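Local atomic coordinates of dimethyladenosine transferase, putative (Plasmodium falciparum, PDB entry 2H1R), a protein that probably transfers methyl groups from S-adenosyl-L-methionine to adenines of ribosomal RNA, as members of the rRNA adenine N6-methyltransferase family do. Residues 148-151 against 156-159; 213-218 against 272-277; 128-133 against 199-204; 225-230 against 287-292. All blocks are in the same frame, centred on the assembly; numbering follows the deposited sequence.

Contact 1 (148-151 against 156-159)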
# COMPACT_ATOMS: atom_id res chain seq x y z
N MET A 148 -1.14 5.15 -7.57
CA MET A 148 -0.22 5.07 -6.46
C MET A 148 0.76 6.23 -6.58
O MET A 148 1.25 6.72 -5.59
CB MET A 148 0.58 3.75 -6.52
CG MET A 148 -0.24 2.51 -6.21
SD MET A 148 0.81 1.07 -6.48
CE MET A 148 1.92 1.19 -5.05
N LEU A 149 1.05 6.64 -7.81
CA LEU A 149 2.05 7.67 -8.09
C LEU A 149 1.41 9.07 -8.21
O LEU A 149 2.08 10.04 -8.50
CB LEU A 149 2.78 7.33 -9.42
CG LEU A 149 3.74 6.12 -9.34
CD1 LEU A 149 4.15 5.64 -10.75
CD2 LEU A 149 4.92 6.49 -8.53
N ALA A 150 0.11 9.15 -8.01
CA ALA A 150 -0.60 10.43 -8.22
C ALA A 150 -0.08 11.66 -7.47
O ALA A 150 0.41 11.59 -6.31
CB ALA A 150 -2.08 10.24 -8.06
N ASN A 151 -0.16 12.81 -8.14
CA ASN A 151 0.22 14.08 -7.50
C ASN A 151 -0.93 14.66 -6.68
O ASN A 151 -2.10 14.53 -7.03
CB ASN A 151 0.65 15.12 -8.54
CG ASN A 151 1.78 14.62 -9.42
OD1 ASN A 151 1.62 14.51 -10.64
ND2 ASN A 151 2.93 14.32 -8.83
N ASN A 156 -6.98 12.18 -9.99
CA ASN A 156 -6.78 10.71 -9.74
C ASN A 156 -6.06 10.47 -8.39
O ASN A 156 -5.68 9.34 -8.05
CB ASN A 156 -6.01 10.01 -10.89
CG ASN A 156 -4.60 10.53 -11.05
OD1 ASN A 156 -4.29 11.67 -10.69
ND2 ASN A 156 -3.71 9.67 -11.57
N TYR A 157 -5.88 11.52 -7.60
CA TYR A 157 -5.25 11.40 -6.26
C TYR A 157 -6.31 10.91 -5.28
O TYR A 157 -7.40 11.46 -5.25
CB TYR A 157 -4.69 12.77 -5.89
CG TYR A 157 -4.00 12.90 -4.55
CD1 TYR A 157 -2.73 12.37 -4.34
CD2 TYR A 157 -4.62 13.60 -3.51
CE1 TYR A 157 -2.06 12.55 -3.11
CE2 TYR A 157 -3.96 13.80 -2.30
CZ TYR A 157 -2.70 13.23 -2.10
OH TYR A 157 -2.05 13.42 -0.89
N SER A 158 -6.01 9.86 -4.51
CA SER A 158 -7.08 9.15 -3.79
C SER A 158 -6.60 8.63 -2.42
O SER A 158 -5.42 8.84 -2.04
CB SER A 158 -7.64 7.99 -4.63
OG SER A 158 -6.69 6.93 -4.68
N ARG A 159 -7.52 8.00 -1.70
CA ARG A 159 -7.20 7.36 -0.40
C ARG A 159 -6.06 6.35 -0.60
O ARG A 159 -5.12 6.32 0.20
CB ARG A 159 -8.43 6.68 0.15
CG ARG A 159 -8.21 6.00 1.53
CD ARG A 159 -9.50 5.43 2.05
NE ARG A 159 -10.22 4.66 1.04
CZ ARG A 159 -10.11 3.34 0.88
NH1 ARG A 159 -10.78 2.74 -0.09
NH2 ARG A 159 -9.34 2.63 1.70
O HOH W 1 -1.48 12.62 -10.65

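Contact 2 (213-218 against 272-277)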
# COMPACT_ATOMS: atom_id res chain seq x y z
N ARG A 213 -11.55 7.41 4.58
CA ARG A 213 -12.82 7.07 3.90
C ARG A 213 -13.89 8.16 4.10
O ARG A 213 -14.62 8.51 3.15
CB ARG A 213 -13.34 5.70 4.34
CG ARG A 213 -12.52 4.55 3.73
CD ARG A 213 -12.98 3.22 4.34
NE ARG A 213 -12.25 2.07 3.83
CZ ARG A 213 -12.62 1.38 2.75
NH1 ARG A 213 -13.69 1.75 2.07
NH2 ARG A 213 -11.91 0.34 2.34
N ILE A 214 -13.96 8.73 5.29
CA ILE A 214 -14.87 9.83 5.53
C ILE A 214 -14.54 11.02 4.63
O ILE A 214 -15.42 11.57 3.95
CB ILE A 214 -14.87 10.30 7.02
CG1 ILE A 214 -15.38 9.18 7.92
CG2 ILE A 214 -15.78 11.51 7.21
CD1 ILE A 214 -15.22 9.49 9.41
N CYS A 215 -13.28 11.42 4.65
CA CYS A 215 -12.80 12.59 3.93
C CYS A 215 -12.82 12.41 2.42
O CYS A 215 -13.19 13.35 1.70
CB CYS A 215 -11.38 12.95 4.39
SG CYS A 215 -11.37 13.47 6.16
N PHE A 216 -12.46 11.22 1.93
CA PHE A 216 -12.40 10.99 0.49
C PHE A 216 -13.71 10.61 -0.14
O PHE A 216 -13.78 10.46 -1.33
CB PHE A 216 -11.23 10.06 0.05
CG PHE A 216 -9.91 10.79 -0.06
CD1 PHE A 216 -9.19 11.11 1.07
CD2 PHE A 216 -9.41 11.20 -1.33
CE1 PHE A 216 -7.99 11.81 0.99
CE2 PHE A 216 -8.20 11.92 -1.42
CZ PHE A 216 -7.50 12.23 -0.28
N SER A 217 -14.77 10.49 0.66
CA SER A 217 -16.10 10.24 0.14
C SER A 217 -16.57 11.36 -0.81
O SER A 217 -17.33 11.11 -1.74
CB SER A 217 -17.12 10.10 1.26
OG SER A 217 -18.42 10.10 0.69
N ARG A 218 -16.16 12.59 -0.52
CA ARG A 218 -16.42 13.73 -1.41
C ARG A 218 -15.13 14.52 -1.36
O ARG A 218 -15.02 15.49 -0.64
CB ARG A 218 -17.66 14.53 -0.92
CG ARG A 218 -18.95 13.66 -0.94
CD ARG A 218 -20.25 14.32 -0.49
NE ARG A 218 -20.18 15.37 0.54
CZ ARG A 218 -20.53 15.22 1.82
NH1 ARG A 218 -20.92 14.03 2.27
NH2 ARG A 218 -20.46 16.25 2.66
N LYS A 272 -10.06 23.63 3.68
CA LYS A 272 -9.25 22.74 2.84
C LYS A 272 -10.05 21.55 2.33
O LYS A 272 -10.99 21.10 2.98
CB LYS A 272 -8.00 22.25 3.57
CG LYS A 272 -7.15 23.34 4.25
CD LYS A 272 -6.27 24.08 3.28
CE LYS A 272 -5.32 25.00 4.02
NZ LYS A 272 -4.34 24.26 4.88
N ARG A 273 -9.68 21.04 1.15
CA ARG A 273 -10.36 19.90 0.52
C ARG A 273 -9.41 18.72 0.52
O ARG A 273 -8.20 18.91 0.36
CB ARG A 273 -10.75 20.25 -0.93
CG ARG A 273 -11.68 21.49 -0.93
CD ARG A 273 -11.63 22.23 -2.23
NE ARG A 273 -12.30 23.53 -2.12
CZ ARG A 273 -13.60 23.73 -2.23
NH1 ARG A 273 -14.10 24.95 -2.09
NH2 ARG A 273 -14.43 22.73 -2.45
N SER A 274 -9.93 17.52 0.74
CA SER A 274 -9.05 16.37 1.00
C SER A 274 -8.12 16.09 -0.16
O SER A 274 -6.95 15.80 0.04
CB SER A 274 -9.88 15.13 1.29
OG SER A 274 -10.65 15.37 2.43
N ILE A 275 -8.62 16.28 -1.38
CA ILE A 275 -7.78 16.12 -2.57
C ILE A 275 -6.51 16.96 -2.58
O ILE A 275 -5.55 16.61 -3.27
CB ILE A 275 -8.62 16.35 -3.86
CG1 ILE A 275 -8.02 15.53 -5.03
CG2 ILE A 275 -8.79 17.88 -4.13
CD1 ILE A 275 -8.93 15.37 -6.17
N ASN A 276 -6.49 18.08 -1.83
CA ASN A 276 -5.29 18.96 -1.79
C ASN A 276 -4.43 18.73 -0.56
O ASN A 276 -3.44 19.42 -0.35
CB ASN A 276 -5.73 20.44 -1.86
CG ASN A 276 -6.45 20.75 -3.18
OD1 ASN A 276 -6.05 20.22 -4.20
ND2 ASN A 276 -7.50 21.55 -3.14
N LEU A 277 -4.80 17.74 0.24
CA LEU A 277 -4.03 17.47 1.47
C LEU A 277 -3.12 16.24 1.34
O LEU A 277 -3.33 15.34 0.51
CB LEU A 277 -4.97 17.36 2.70
CG LEU A 277 -5.87 18.53 3.05
CD1 LEU A 277 -6.81 18.07 4.11
CD2 LEU A 277 -5.11 19.79 3.51
O HOH W 2 -12.62 16.60 1.44

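Contact 3 (128-133 against 199-204)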
# COMPACT_ATOMS: atom_id res chain seq x y z
N SER A 128 0.17 -4.04 6.00
CA SER A 128 -0.12 -4.71 7.24
C SER A 128 0.89 -5.83 7.59
O SER A 128 0.89 -6.29 8.73
CB SER A 128 -1.55 -5.20 7.23
OG SER A 128 -1.68 -6.22 6.27
N HIS A 129 1.76 -6.20 6.64
CA HIS A 129 2.78 -7.25 6.85
C HIS A 129 3.81 -6.93 7.95
O HIS A 129 4.32 -5.79 8.04
CB HIS A 129 3.49 -7.57 5.52
CG HIS A 129 4.61 -8.56 5.66
ND1 HIS A 129 4.40 -9.92 5.69
CD2 HIS A 129 5.95 -8.38 5.79
CE1 HIS A 129 5.57 -10.54 5.82
NE2 HIS A 129 6.52 -9.63 5.89
N ARG A 130 4.11 -7.94 8.77
CA ARG A 130 5.08 -7.84 9.86
C ARG A 130 6.02 -9.06 9.82
O ARG A 130 5.58 -10.17 9.51
CB ARG A 130 4.40 -7.79 11.23
CG ARG A 130 3.48 -6.59 11.50
CD ARG A 130 4.24 -5.26 11.46
NE ARG A 130 3.32 -4.14 11.70
CZ ARG A 130 2.64 -3.50 10.75
NH1 ARG A 130 1.82 -2.50 11.10
NH2 ARG A 130 2.76 -3.84 9.47
N PRO A 131 7.32 -8.85 10.08
CA PRO A 131 8.05 -7.60 10.33
C PRO A 131 8.22 -6.76 9.05
O PRO A 131 8.03 -7.27 7.95
CB PRO A 131 9.43 -8.09 10.78
CG PRO A 131 9.60 -9.37 10.07
CD PRO A 131 8.24 -10.01 10.13
N LEU A 132 8.62 -5.51 9.21
CA LEU A 132 8.74 -4.61 8.07
C LEU A 132 9.81 -5.14 7.14
O LEU A 132 10.79 -5.75 7.59
CB LEU A 132 9.07 -3.19 8.50
CG LEU A 132 7.96 -2.20 8.89
CD1 LEU A 132 6.81 -2.83 9.69
CD2 LEU A 132 8.54 -1.00 9.63
N PHE A 133 9.61 -4.94 5.85
CA PHE A 133 10.52 -5.42 4.82
C PHE A 133 11.33 -4.24 4.30
O PHE A 133 11.02 -3.08 4.63
CB PHE A 133 9.73 -6.16 3.72
CG PHE A 133 8.69 -5.31 3.05
CD1 PHE A 133 9.04 -4.45 2.01
CD2 PHE A 133 7.35 -5.36 3.47
CE1 PHE A 133 8.08 -3.64 1.39
CE2 PHE A 133 6.39 -4.57 2.85
CZ PHE A 133 6.75 -3.71 1.81
N SER A 199 8.67 4.56 10.97
CA SER A 199 7.93 5.32 12.02
C SER A 199 6.45 5.49 11.71
O SER A 199 5.64 5.82 12.57
CB SER A 199 8.57 6.67 12.25
OG SER A 199 8.40 7.47 11.08
N SER A 200 6.09 5.26 10.46
CA SER A 200 4.72 5.39 10.05
C SER A 200 3.89 4.23 10.60
O SER A 200 2.66 4.34 10.75
CB SER A 200 4.64 5.46 8.54
OG SER A 200 4.90 6.80 8.14
N PHE A 201 4.56 3.12 10.88
CA PHE A 201 3.87 2.00 11.45
C PHE A 201 3.41 2.17 12.92
O PHE A 201 2.72 1.33 13.45
CB PHE A 201 4.62 0.71 11.14
CG PHE A 201 4.73 0.48 9.65
CD1 PHE A 201 3.87 -0.39 9.01
CD2 PHE A 201 5.63 1.23 8.88
CE1 PHE A 201 3.94 -0.57 7.61
CE2 PHE A 201 5.72 1.05 7.50
CZ PHE A 201 4.87 0.15 6.87
N LEU A 202 3.72 3.31 13.52
CA LEU A 202 3.10 3.69 14.78
C LEU A 202 1.61 4.08 14.61
O LEU A 202 0.80 4.01 15.57
CB LEU A 202 3.92 4.81 15.40
CG LEU A 202 5.37 4.43 15.70
CD1 LEU A 202 6.14 5.60 16.24
CD2 LEU A 202 5.35 3.32 16.69
N THR A 203 1.22 4.41 13.38
CA THR A 203 -0.18 4.79 13.08
C THR A 203 -1.16 3.62 13.22
O THR A 203 -0.88 2.52 12.77
CB THR A 203 -0.28 5.30 11.64
OG1 THR A 203 0.57 6.42 11.50
CG2 THR A 203 -1.72 5.72 11.33
N ASN A 204 -2.29 3.86 13.87
CA ASN A 204 -3.34 2.87 13.95
C ASN A 204 -4.06 2.84 12.62
O ASN A 204 -4.85 3.76 12.29
CB ASN A 204 -4.30 3.22 15.09
CG ASN A 204 -5.45 2.26 15.20
OD1 ASN A 204 -5.65 1.41 14.33
ND2 ASN A 204 -6.22 2.37 16.27

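Contact 4 (225-230 against 287-292)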
# COMPACT_ATOMS: atom_id res chain seq x y z
N ALA A 225 -17.55 21.06 5.23
CA ALA A 225 -18.73 20.48 4.59
C ALA A 225 -18.88 18.98 4.85
O ALA A 225 -19.99 18.47 4.94
CB ALA A 225 -18.70 20.75 3.08
N ILE A 226 -17.75 18.27 4.92
CA ILE A 226 -17.74 16.82 5.24
C ILE A 226 -18.21 16.59 6.66
O ILE A 226 -19.13 15.81 6.90
CB ILE A 226 -16.28 16.28 5.13
CG1 ILE A 226 -15.72 16.42 3.69
CG2 ILE A 226 -16.19 14.81 5.64
CD1 ILE A 226 -16.25 15.45 2.73
N PHE A 227 -17.59 17.26 7.61
CA PHE A 227 -17.82 16.99 9.05
C PHE A 227 -19.10 17.61 9.59
O PHE A 227 -19.59 17.19 10.67
CB PHE A 227 -16.58 17.38 9.90
CG PHE A 227 -15.48 16.37 9.83
CD1 PHE A 227 -15.49 15.27 10.67
CD2 PHE A 227 -14.46 16.47 8.85
CE1 PHE A 227 -14.47 14.30 10.59
CE2 PHE A 227 -13.46 15.50 8.73
CZ PHE A 227 -13.47 14.41 9.63
N LYS A 228 -19.68 18.59 8.90
CA LYS A 228 -20.93 19.18 9.40
C LYS A 228 -22.14 18.31 9.12
O LYS A 228 -23.22 18.55 9.65
CB LYS A 228 -21.14 20.61 8.89
CG LYS A 228 -21.75 20.65 7.49
CD LYS A 228 -21.51 22.00 6.84
CE LYS A 228 -22.15 22.08 5.47
NZ LYS A 228 -21.88 23.45 5.00
N ARG A 229 -21.98 17.30 8.27
CA ARG A 229 -23.11 16.45 7.91
C ARG A 229 -23.61 15.72 9.15
O ARG A 229 -22.80 15.20 9.91
CB ARG A 229 -22.72 15.45 6.84
CG ARG A 229 -22.56 16.12 5.49
CD ARG A 229 -23.94 16.29 4.88
NE ARG A 229 -24.38 15.04 4.29
CZ ARG A 229 -24.50 14.84 2.98
NH1 ARG A 229 -24.25 15.83 2.13
NH2 ARG A 229 -24.90 13.65 2.52
N ASN A 230 -24.92 15.68 9.32
CA ASN A 230 -25.54 15.15 10.53
C ASN A 230 -25.20 13.68 10.72
O ASN A 230 -24.96 13.24 11.86
CB ASN A 230 -27.06 15.37 10.50
CG ASN A 230 -27.67 15.34 11.88
OD1 ASN A 230 -28.30 14.36 12.26
ND2 ASN A 230 -27.47 16.42 12.64
N LEU A 287 -4.43 12.95 14.92
CA LEU A 287 -3.83 13.23 16.26
C LEU A 287 -4.71 14.16 17.09
O LEU A 287 -4.99 13.88 18.26
CB LEU A 287 -2.40 13.80 16.11
CG LEU A 287 -1.62 14.11 17.40
CD1 LEU A 287 -0.98 12.84 17.90
CD2 LEU A 287 -0.49 15.13 17.14
N GLU A 288 -5.17 15.26 16.48
CA GLU A 288 -6.10 16.19 17.16
C GLU A 288 -7.51 15.67 17.47
O GLU A 288 -8.02 15.91 18.58
CB GLU A 288 -6.13 17.56 16.45
CG GLU A 288 -4.74 18.15 16.34
CD GLU A 288 -4.17 18.69 17.66
OE1 GLU A 288 -4.91 18.78 18.67
OE2 GLU A 288 -2.97 19.05 17.67
N PHE A 289 -8.14 14.93 16.54
CA PHE A 289 -9.36 14.20 16.89
C PHE A 289 -9.11 13.24 18.06
O PHE A 289 -9.84 13.30 19.06
CB PHE A 289 -9.96 13.42 15.72
CG PHE A 289 -10.70 14.29 14.72
CD1 PHE A 289 -10.31 14.34 13.38
CD2 PHE A 289 -11.81 15.03 15.12
CE1 PHE A 289 -11.01 15.14 12.46
CE2 PHE A 289 -12.51 15.82 14.21
CZ PHE A 289 -12.08 15.90 12.88
N ASN A 290 -8.08 12.41 17.96
CA ASN A 290 -7.87 11.40 19.04
C ASN A 290 -7.60 12.05 20.41
O ASN A 290 -8.05 11.53 21.44
CB ASN A 290 -6.73 10.45 18.69
CG ASN A 290 -7.08 9.43 17.62
OD1 ASN A 290 -6.20 8.72 17.17
ND2 ASN A 290 -8.38 9.29 17.28
N LYS A 291 -6.88 13.18 20.42
CA LYS A 291 -6.59 13.96 21.64
C LYS A 291 -7.89 14.38 22.35
O LYS A 291 -7.97 14.42 23.61
CB LYS A 291 -5.71 15.16 21.30
CG LYS A 291 -4.95 15.80 22.39
CD LYS A 291 -3.75 16.63 21.83
N LYS A 292 -8.94 14.59 21.56
CA LYS A 292 -10.28 14.91 22.11
C LYS A 292 -11.12 13.72 22.46
O LYS A 292 -12.27 13.88 22.86
CB LYS A 292 -11.04 15.78 21.12
CG LYS A 292 -10.59 17.22 21.17
CD LYS A 292 -11.38 18.12 20.22
CE LYS A 292 -11.43 19.56 20.79
NZ LYS A 292 -12.31 20.48 20.01

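Contact 1 (148-151 against 156-159)
Ala-150 sets its methyl against the backbone and side chain of Asn-156, in the loop that links helix 142-148 to helix 159-167. Its CB lies 3.7 Å from Asn-156 O and equally far from OD1 of the same residue. The amide reaches that place because CG of Asn-156 is folded between its own backbone N and carbonyl carbon (chi1 64°), which turns the group back over the alanine. A water ties the two sides together: it accepts from Asn-151 N at 2.8 Å and donates to Asn-156 OD1 at 3.0 Å. Tyr-157 has CG trans to its backbone N (chi1 180°), and its ring runs alongside the chain at 150-151. Asn-151 O comes to 3.3 Å from Tyr-157 CB, while Ala-150 O approaches the ring edge near its plane, 3.8 Å from Tyr-157 CD1. The far end of the ring leaves the loop, and its OH is hydrogen-bonded to Leu-277 O. Next to it Ser-158 takes the N-cap position of helix 159-167. Between the two arms of the loop, then, packing round one methyl and a single bridging water do the joining, while the direct bonds of Tyr-157 reach other parts of the chain.

Contact 2 (213-218 against 272-277)
Ser-274 lays its CB over one face of the Phe-216 ring, 4.1 Å from the centroid and 20° off the ring normal, a CH-pi contact displaced toward the rim on the CE1 side. The closest ring carbon to that CB is Phe-216 CE1, at 3.8 Å. Farther round, Phe-216 CZ stands 3.6 Å from Ser-274 O, so the tip of the ring also meets the serine backbone. The hydroxyl of the same serine goes to the neighbouring residue of the helix: with OG opposite the carbonyl carbon (chi1 -61°), it packs 3.2 Å from Cys-215 CB. Here the C-terminal end of helix 205-216 meets the short 3-10 turn 274-276, in the helical part of the chain that follows the seven-stranded methyltransferase sheet; the turn lies in the connection between helices 256-266 and 279-291. Leu-277 N closes the turn on Ser-274 O at 2.9 Å, the same carbonyl that Phe-216 touches. A water lies implausibly close to Ser-274 OG, at 2.5 Å, so its placing is doubtful, and at most a weak bond joins it to Cys-215 O. Leu-223 and Phe-282, from helices 223-227 and 279-291, touch both Cys-215 and Ser-274 round this buried pair, and the backbone of Ile-275 is hydrogen-bonded to that of Lys-219.

Contact 3 (128-133 against 199-204)
A helix-to-strand connection of the methyltransferase fold, from helix 119-128 into strand 135-141, meets the 3-10 turn by which the chain leaves strand 189-196 for helix 205-216. Phe-201, from the turn, turns one face to Leu-132 and an edge to Arg-130 of the other connection. Leu-132 CD1 stands 4.0 Å from the ring centroid, 17° off the normal, in a CH-pi contact. The second methyl reaches the rim, with Leu-132 CD2 3.7 Å from Phe-201 CD2. Arg-130 NH1 lies 3.6 Å from Phe-201 CD1 and in the plane of the ring. The guanidinium is turned almost perpendicular to the ring, at 89°, and thus presents its own face to the phenylalanine rim; this is not face-on cation-pi stacking. A bend at chi2 (-62°) folds the arginine chain back, and Arg-130 NH2 donates to His-129 O at 2.9 Å. That donor stands above the carbonyl plane, although the acceptor lies in the guanidinium plane. NH2 also bonds to Ile-127 O, and two carbonyls on one NH2 should restrict the rotation of the group beside the end of helix 119-128. Phe-201 also meets the ring of Phe-167 of helix 159-167. Strand 109-113, helix 119-128 and strand 135-141, parallel to the first, form a beta-alpha-beta crossover of the kind that builds class I SAM-dependent methyltransferases.

Contact 4 (225-230 against 287-292)
Phe-227 and Phe-289 reach toward each other from opposite directions, so that helix 223-227 and helix 279-291 touch through a pair of rings while their nearest CA atoms stay 11.9 Å apart. From CB, the Phe-227 side chain departs with CG trans to the carbonyl carbon (chi1 -78°), on the line that leads to the other helix. CB and CG lie short of the partner ring, and the touching begins at CD1, 4.1 Å from Phe-289 CZ. One atom on, Phe-227 CE1 makes the nearest approach, 3.7 Å from the same CZ. At the tip, Phe-227 CZ sits 3.8 Å from Phe-289 CE1. Phe-289 CZ thus lies over one face of Phe-227, displaced toward its rim. The planes are inclined by 29° and the centroids are 5.1 Å apart: this is a strongly offset pair with little overlap, whose contact is chiefly van der Waals. Other side chains complete the surroundings. Cys-215 and Leu-211 of helix 205-216 pack on Phe-227, as do Val-232 and Leu-236 of helix 230-246; Phe-289 receives Cys-260 of helix 256-266 and meets Phe-296 edge-to-face. The pair belongs to the hydrophobic core of the helical C-terminal part that follows the methyltransferase sheet, where side chains of five helices pack together.

Overall arrangement
Contacts 2 and 4 are buried and belong to the helical C-terminal part; helices 205-216 and 223-227, which supply one side of each, follow each other in the chain, and Ile-214 packs on Ile-226 between them. Contact 1 is partly buried and contact 3 lies at the surface, about 21 Å away between centres. Contact 1 sits inside the chain loop closed by contact 3 and touches contact 2, where Arg-159 N packs on Phe-216. Chemistry follows place: purely aromatic in contact 4, a bridging water in contact 1, a serine CH-pi contact in contact 2, and leucine and guanidinium round one ring in surface contact 3.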